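Local coordinates for ABC-type branched-chain amino acid transport systems periplasmic component-like protein (Thermomonospora curvata, PDB 4N03) that probably binds fatty acids such as palmitic acid in the cleft between its two lobes as the substrate-binding component of an ABC transporter, at residues Y148-I153 / D363-R368; A134-G137 / Q142-G145; N154-L159 / E193-E198. One frame throughout, in Å; residues are numbered along the deposited sequence.

Contact 1 (Y148-I153 / D363-R368); sequences YDVDMI and DKPATR. With PLM (palmitic acid), chain B.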
# COMPACT_ATOMS: atom_id res chain seq x y z
N TYR A 148 5.24 -7.34 0.48
CA TYR A 148 4.80 -7.93 -0.77
C TYR A 148 5.05 -9.41 -0.89
O TYR A 148 4.32 -10.16 -1.50
CB TYR A 148 5.46 -7.24 -1.94
CG TYR A 148 4.98 -5.86 -2.22
CD1 TYR A 148 3.61 -5.54 -2.37
CD2 TYR A 148 5.87 -4.82 -2.32
CE1 TYR A 148 3.19 -4.25 -2.65
CE2 TYR A 148 5.44 -3.54 -2.62
CZ TYR A 148 4.09 -3.25 -2.79
OH TYR A 148 3.60 -1.99 -3.08
N ASP A 149 6.22 -9.84 -0.39
CA ASP A 149 6.61 -11.25 -0.36
C ASP A 149 5.62 -12.10 0.41
O ASP A 149 5.17 -13.11 -0.07
CB ASP A 149 8.05 -11.45 0.08
CG ASP A 149 8.48 -10.75 1.34
OD1 ASP A 149 7.66 -10.07 2.00
OD2 ASP A 149 9.69 -10.89 1.66
N VAL A 150 5.29 -11.65 1.63
CA VAL A 150 4.32 -12.35 2.43
C VAL A 150 2.97 -12.43 1.73
O VAL A 150 2.33 -13.48 1.77
CB VAL A 150 4.18 -11.63 3.80
CG1 VAL A 150 2.92 -12.04 4.58
CG2 VAL A 150 5.44 -11.86 4.61
N ASP A 151 2.52 -11.37 1.05
CA ASP A 151 1.28 -11.45 0.30
C ASP A 151 1.33 -12.53 -0.79
O ASP A 151 0.36 -13.24 -0.97
CB ASP A 151 0.90 -10.12 -0.35
CG ASP A 151 0.33 -9.12 0.61
OD1 ASP A 151 -0.15 -9.48 1.69
OD2 ASP A 151 0.34 -7.93 0.19
N MSE A 152 2.43 -12.63 -1.56
CA MSE A 152 2.52 -13.67 -2.55
C MSE A 152 2.64 -15.05 -1.94
O MSE A 152 2.13 -15.99 -2.51
CB MSE A 152 3.70 -13.43 -3.50
CG MSE A 152 3.50 -12.23 -4.43
SE MSE A 152 2.06 -12.52 -5.70
CE MSE A 152 0.69 -11.58 -4.89
N ILE A 153 3.30 -15.19 -0.80
CA ILE A 153 3.36 -16.51 -0.17
C ILE A 153 1.96 -16.98 0.23
O ILE A 153 1.53 -18.08 -0.08
CB ILE A 153 4.31 -16.47 1.04
CG1 ILE A 153 5.76 -16.27 0.55
CG2 ILE A 153 4.22 -17.78 1.80
CD1 ILE A 153 6.69 -15.83 1.66
N ASP A 363 11.53 -4.85 12.33
CA ASP A 363 12.42 -5.86 11.77
C ASP A 363 11.66 -7.01 11.17
O ASP A 363 12.25 -8.09 10.92
CB ASP A 363 13.38 -6.38 12.84
CG ASP A 363 12.69 -7.08 13.96
OD1 ASP A 363 11.68 -6.56 14.49
OD2 ASP A 363 13.14 -8.17 14.35
N LYS A 364 10.36 -6.83 10.94
CA LYS A 364 9.46 -7.84 10.40
C LYS A 364 8.14 -7.13 10.07
O LYS A 364 7.97 -6.00 10.53
CB LYS A 364 9.25 -8.96 11.44
CG LYS A 364 8.71 -8.48 12.77
CD LYS A 364 8.96 -9.46 13.93
CE LYS A 364 9.20 -8.68 15.25
NZ LYS A 364 9.43 -9.28 16.61
N PRO A 365 7.28 -7.77 9.32
CA PRO A 365 6.05 -7.04 8.94
C PRO A 365 5.14 -6.80 10.14
O PRO A 365 5.08 -7.57 11.08
CB PRO A 365 5.40 -8.01 7.96
CG PRO A 365 6.56 -8.80 7.40
CD PRO A 365 7.42 -9.02 8.58
N ALA A 366 4.38 -5.71 10.05
CA ALA A 366 3.43 -5.29 11.07
C ALA A 366 2.27 -6.28 11.26
O ALA A 366 1.68 -6.29 12.32
CB ALA A 366 2.90 -3.94 10.72
N THR A 367 1.99 -7.06 10.24
CA THR A 367 1.10 -8.20 10.27
C THR A 367 1.51 -9.15 9.13
O THR A 367 2.18 -8.71 8.20
CB THR A 367 -0.38 -7.80 10.17
OG1 THR A 367 -1.17 -8.96 10.14
CG2 THR A 367 -0.67 -6.98 8.91
N ARG A 368 1.07 -10.38 9.19
CA ARG A 368 1.25 -11.36 8.10
C ARG A 368 -0.05 -11.90 7.56
O ARG A 368 -0.06 -12.92 6.89
CB ARG A 368 2.23 -12.49 8.48
CG ARG A 368 3.58 -11.97 8.83
CD ARG A 368 4.59 -13.10 8.94
NE ARG A 368 5.81 -12.60 9.52
CZ ARG A 368 7.00 -13.24 9.42
NH1 ARG A 368 7.13 -14.30 8.65
NH2 ARG A 368 8.01 -12.71 10.03
C1 PLM B . 5.08 0.23 -5.05
O1 PLM B . 5.28 -0.34 -3.95
O2 PLM B . 5.93 0.93 -5.66
C2 PLM B . 3.68 0.22 -5.62
C3 PLM B . 2.86 1.37 -4.88
C4 PLM B . 1.38 1.33 -5.18
C5 PLM B . 0.64 2.45 -4.53
C6 PLM B . -0.90 2.48 -4.67
C7 PLM B . -1.55 1.76 -3.50
C8 PLM B . -3.04 1.54 -3.61
C9 PLM B . -3.73 1.11 -2.33
CA PLM B . -3.82 -0.42 -2.12
CB PLM B . -4.27 -0.68 -0.62
CC PLM B . -3.31 -1.66 0.10
CD PLM B . -3.33 -1.56 1.61
CE PLM B . -2.37 -2.47 2.37
CF PLM B . -2.03 -1.86 3.74
CG PLM B . -3.02 -2.17 4.85
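The Tyr-148 ring presents its edge, close to the ring plane, to the carboxylate of the palmitic acid: its hydroxyl OH donates a short 2.5 Å hydrogen bond to PLM O1. The ring atom CZ also lies 3.4 Å from PLM O1, so the acid head sits at the phenol end of the ring and not over a face. CG lies anti to the carbonyl carbon (chi1 -72°), which sends the ring off the start of helix 148-161 toward the acid. Tyr-180 meets the same ring with its plane turned by about 35°, while Tyr-84 OH and Ser-109 OG are also hydrogen-bonded to the acid.

The contact between the two protein segments is made by Val-150, which points at the loop 363-368 and divides its branches between two residues. CG1 lies 4.0 Å from the Arg-368 CB and 3.9 Å from the Arg-368 O; CG2 reaches the Pro-365 ring at CG, 4.3 Å away, a looser touch. Arg-368 meets the valine mainly with CB, and its extended chain carries NH1 on to the carbonyls of Ala-395 and Tyr-398.

On the helix, Asp-149 OD1 takes the Val-150 N-H at 2.9 Å on its anti side and tilted well out of the carboxylate plane, a bent bond with an N-H...OD1 angle of 135°. OD1 is bonded to Thr-147 OG1 as well and OD2 to Tyr-398 OH, so both oxygens hold the carboxylate in place.

Loop 363-368, part of one interlobe crossing, leads into strand 370-375 of the second lobe, and the first turn of helix 148-161 packs on it just after another crossing. This is consistent with the two-lobed periplasmic binding protein fold, in which hinge segments border the ligand cleft.

Contact 2 (A134-G137 / Q142-G145); sequences ALLG and QVTG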
# COMPACT_ATOMS: atom_id res chain seq x y z
N ALA A 134 12.38 -3.77 1.49
CA ALA A 134 13.47 -2.84 1.48
C ALA A 134 13.25 -1.65 2.40
O ALA A 134 14.17 -0.92 2.68
CB ALA A 134 13.79 -2.41 0.07
N LEU A 135 12.00 -1.44 2.86
CA LEU A 135 11.65 -0.36 3.78
C LEU A 135 11.54 -0.79 5.23
O LEU A 135 11.33 0.07 6.08
CB LEU A 135 10.40 0.38 3.30
CG LEU A 135 10.55 1.02 1.92
CD1 LEU A 135 9.25 1.59 1.44
CD2 LEU A 135 11.67 2.08 1.87
N LEU A 136 11.66 -2.09 5.51
CA LEU A 136 11.80 -2.55 6.87
C LEU A 136 13.18 -2.18 7.40
O LEU A 136 14.10 -1.87 6.62
CB LEU A 136 11.60 -4.07 6.97
CG LEU A 136 10.18 -4.57 6.65
CD1 LEU A 136 10.21 -6.09 6.75
CD2 LEU A 136 9.14 -3.98 7.60
N GLY A 137 13.31 -2.20 8.71
CA GLY A 137 14.61 -1.95 9.35
C GLY A 137 14.91 -0.52 9.64
O GLY A 137 16.02 -0.17 10.02
N GLN A 142 7.27 3.45 8.90
CA GLN A 142 6.30 2.40 9.21
C GLN A 142 5.77 1.77 7.97
O GLN A 142 4.94 2.38 7.27
CB GLN A 142 5.13 2.97 10.01
CG GLN A 142 4.08 1.92 10.33
CD GLN A 142 4.70 0.85 11.23
OE1 GLN A 142 5.16 1.16 12.32
NE2 GLN A 142 4.69 -0.39 10.80
N VAL A 143 6.19 0.54 7.70
CA VAL A 143 5.58 -0.23 6.63
C VAL A 143 4.31 -0.82 7.20
O VAL A 143 4.32 -1.52 8.19
CB VAL A 143 6.52 -1.34 6.14
CG1 VAL A 143 5.81 -2.09 5.01
CG2 VAL A 143 7.85 -0.77 5.66
N THR A 144 3.18 -0.42 6.63
CA THR A 144 1.90 -0.89 7.15
C THR A 144 1.57 -2.28 6.62
O THR A 144 2.21 -2.73 5.67
CB THR A 144 0.79 0.08 6.77
OG1 THR A 144 0.75 0.20 5.35
CG2 THR A 144 1.01 1.47 7.40
N GLY A 145 0.64 -2.97 7.21
CA GLY A 145 0.16 -4.22 6.66
C GLY A 145 1.27 -5.27 6.55
O GLY A 145 2.17 -5.35 7.40
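Val-143 packs against Leu-135 and Leu-136 inside the long connection that carries the chain from strand 126-129 to helix 148-161, one of the interlobe crossings of the periplasmic binding protein fold.

The apolar contacts centre on Val-143 CG2, which lies 3.7 Å from Leu-135 CB and 4.0 Å from Leu-136 CD2, so it meets the root of one leucine and a branch end of the next; Leu-136 CD2 is equally near Val-143 CB. The Leu-136 side chain lies nearly perpendicular to that of Val-143. With CG1 anti to the backbone N (chi1 -179°), it is the other methyl, CG2, that turns to both leucines. Leu-135 carries on from there to Val-112 and Ser-113 of helix 109-122, and Leu-136 to Val-400.

A backbone carbonyl joins the same patch: Leu-135 O sits 3.6 Å from Val-143 CG2, a plain van der Waals approach.

On the second segment the polar groups are bonded beside the patch. Gln-142 OE1 is bonded to His-343 NE2, and Thr-144 OG1 to Trp-131 NE1. The Gln-142 side chain bends over its own backbone to the next residue, where NE2 donates to Val-143 O at 2.9 Å, approaching from above the carbonyl plane, 56° out of it.

Contact 3 (N154-L159 / E193-E198); sequences NGVQWL and EQLGLE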
# COMPACT_ATOMS: atom_id res chain seq x y z
N ASN A 154 1.24 -16.09 0.93
CA ASN A 154 -0.16 -16.37 1.27
C ASN A 154 -0.99 -16.65 0.03
O ASN A 154 -1.76 -17.58 -0.01
CB ASN A 154 -0.75 -15.23 2.10
CG ASN A 154 -0.33 -15.25 3.55
OD1 ASN A 154 -0.12 -16.31 4.14
ND2 ASN A 154 -0.23 -14.09 4.16
N GLY A 155 -0.82 -15.82 -0.99
CA GLY A 155 -1.60 -15.98 -2.19
C GLY A 155 -1.35 -17.25 -2.96
O GLY A 155 -2.26 -17.90 -3.45
N VAL A 156 -0.07 -17.67 -3.08
CA VAL A 156 0.25 -18.95 -3.71
C VAL A 156 -0.26 -20.11 -2.89
O VAL A 156 -0.79 -21.08 -3.44
CB VAL A 156 1.75 -19.04 -4.02
CG1 VAL A 156 2.11 -20.43 -4.51
CG2 VAL A 156 2.12 -17.96 -5.05
N GLN A 157 -0.12 -20.03 -1.57
CA GLN A 157 -0.68 -21.09 -0.74
C GLN A 157 -2.19 -21.20 -0.97
O GLN A 157 -2.77 -22.27 -1.04
CB GLN A 157 -0.39 -20.85 0.71
CG GLN A 157 -0.93 -21.96 1.63
CD GLN A 157 -0.20 -23.27 1.44
OE1 GLN A 157 0.91 -23.47 1.95
NE2 GLN A 157 -0.78 -24.18 0.69
N TRP A 158 -2.87 -20.04 -1.11
CA TRP A 158 -4.29 -20.01 -1.40
C TRP A 158 -4.61 -20.63 -2.74
O TRP A 158 -5.53 -21.44 -2.86
CB TRP A 158 -4.81 -18.58 -1.34
CG TRP A 158 -6.25 -18.39 -1.67
CD1 TRP A 158 -7.32 -18.60 -0.86
CD2 TRP A 158 -6.77 -17.95 -2.92
NE1 TRP A 158 -8.48 -18.29 -1.53
CE2 TRP A 158 -8.17 -17.92 -2.80
CE3 TRP A 158 -6.18 -17.59 -4.12
CZ2 TRP A 158 -9.00 -17.52 -3.84
CZ3 TRP A 158 -7.03 -17.17 -5.17
CH2 TRP A 158 -8.41 -17.15 -5.01
N LEU A 159 -3.83 -20.30 -3.78
CA LEU A 159 -4.04 -20.94 -5.08
C LEU A 159 -4.00 -22.47 -4.98
O LEU A 159 -4.77 -23.18 -5.60
CB LEU A 159 -3.02 -20.48 -6.11
CG LEU A 159 -3.10 -19.03 -6.58
CD1 LEU A 159 -1.91 -18.70 -7.46
CD2 LEU A 159 -4.39 -18.74 -7.31
N GLU A 193 9.45 -22.88 -4.18
CA GLU A 193 10.44 -23.84 -3.67
C GLU A 193 9.84 -24.76 -2.63
O GLU A 193 10.09 -25.99 -2.63
CB GLU A 193 11.68 -23.09 -3.10
CG GLU A 193 12.88 -23.95 -2.71
CD GLU A 193 13.46 -24.66 -3.90
OE1 GLU A 193 13.87 -24.00 -4.90
OE2 GLU A 193 13.52 -25.90 -3.85
N GLN A 194 9.06 -24.19 -1.73
CA GLN A 194 8.49 -24.98 -0.65
C GLN A 194 7.42 -25.94 -1.12
O GLN A 194 7.29 -27.02 -0.59
CB GLN A 194 7.96 -24.06 0.46
CG GLN A 194 9.03 -23.33 1.24
CD GLN A 194 9.69 -24.24 2.26
OE1 GLN A 194 9.71 -25.46 2.11
NE2 GLN A 194 10.17 -23.68 3.30
N LEU A 195 6.62 -25.53 -2.12
CA LEU A 195 5.46 -26.25 -2.61
C LEU A 195 5.72 -27.09 -3.82
O LEU A 195 4.80 -27.80 -4.24
CB LEU A 195 4.32 -25.29 -2.88
CG LEU A 195 3.78 -24.52 -1.66
CD1 LEU A 195 2.82 -23.42 -2.07
CD2 LEU A 195 3.14 -25.45 -0.64
N GLY A 196 6.91 -27.02 -4.41
CA GLY A 196 7.18 -27.85 -5.58
C GLY A 196 6.64 -27.30 -6.88
O GLY A 196 6.20 -28.07 -7.72
N LEU A 197 6.78 -25.99 -7.06
CA LEU A 197 6.31 -25.28 -8.25
C LEU A 197 7.49 -24.70 -8.99
O LEU A 197 8.53 -24.44 -8.40
CB LEU A 197 5.34 -24.15 -7.92
CG LEU A 197 4.16 -24.55 -7.01
CD1 LEU A 197 3.49 -23.33 -6.45
CD2 LEU A 197 3.12 -25.31 -7.81
N GLU A 198 7.36 -24.50 -10.29
CA GLU A 198 8.34 -23.79 -11.09
C GLU A 198 7.89 -22.33 -11.25
O GLU A 198 6.69 -22.01 -11.12
CB GLU A 198 8.42 -24.44 -12.50
CG GLU A 198 8.88 -25.90 -12.54
CD GLU A 198 9.01 -26.41 -13.98
OE1 GLU A 198 9.38 -25.59 -14.86
OE2 GLU A 198 8.80 -27.62 -14.22
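Val-156 CG1 rests against the branch ends of two leucines, 3.9 Å from Leu-195 CD1 and 3.8 Å from Leu-197 CD1. The two approaches differ: Val-156 and Leu-195 lie alongside each other, pointing opposite ways, whereas Val-156 and Leu-197 come tip to tip. CG1 stands anti to the backbone N (chi1 172°), and this one branch serves both partners.

Beside this pair, Gln-157 touches the other methyl of Leu-195, its chain bent at chi2 (68°) so that OE1 lies 3.9 Å from Leu-195 CD2, the two side chains running nearly perpendicular. That is packing without a polar bond; the amide nitrogen NE2 makes a weak hydrogen bond to Asp-161 OD1.

Helix 148-161 here lies next to the end of helix 179-195, the helix of a beta-alpha-beta crossover that links strand 170-176 to its parallel neighbour 198-204 in the sheet of the second lobe. Gly-196, with phi of 80°, is where the chain leaves the helix, and the turn it makes lets Leu-195 and Leu-197, on either side of it, both point toward segment 154-159.

Leu-171 of strand 170-176 touches both Val-156 and Leu-197, tying the pair to the sheet, while Leu-394 of helix 393-397 packs on Gln-157 and Leu-195.

Overall arrangement
Contacts 1 and 2 are neighbours, their centres 9 Å apart, and they touch where Thr-367 CG2 lies 3.5 Å from Gly-145 C and Lys-364 O lies 3.8 Å from Leu-136 CD2: two interlobe crossings side by side. Helix 148-161 then carries contact 1 on into contact 3, 15 Å away between centres, and Arg-368 O joins them through a probable hydrogen bond of 3.0 Å to Asn-154 ND2. Contacts 2 and 3 do not meet; their nearest atoms are about 9 Å apart. The palmitic acid is hydrogen-bonded by Tyr-148 of contact 1 and touches Thr-144 of contact 2, whereas contact 3 belongs to the helical packing of the second lobe.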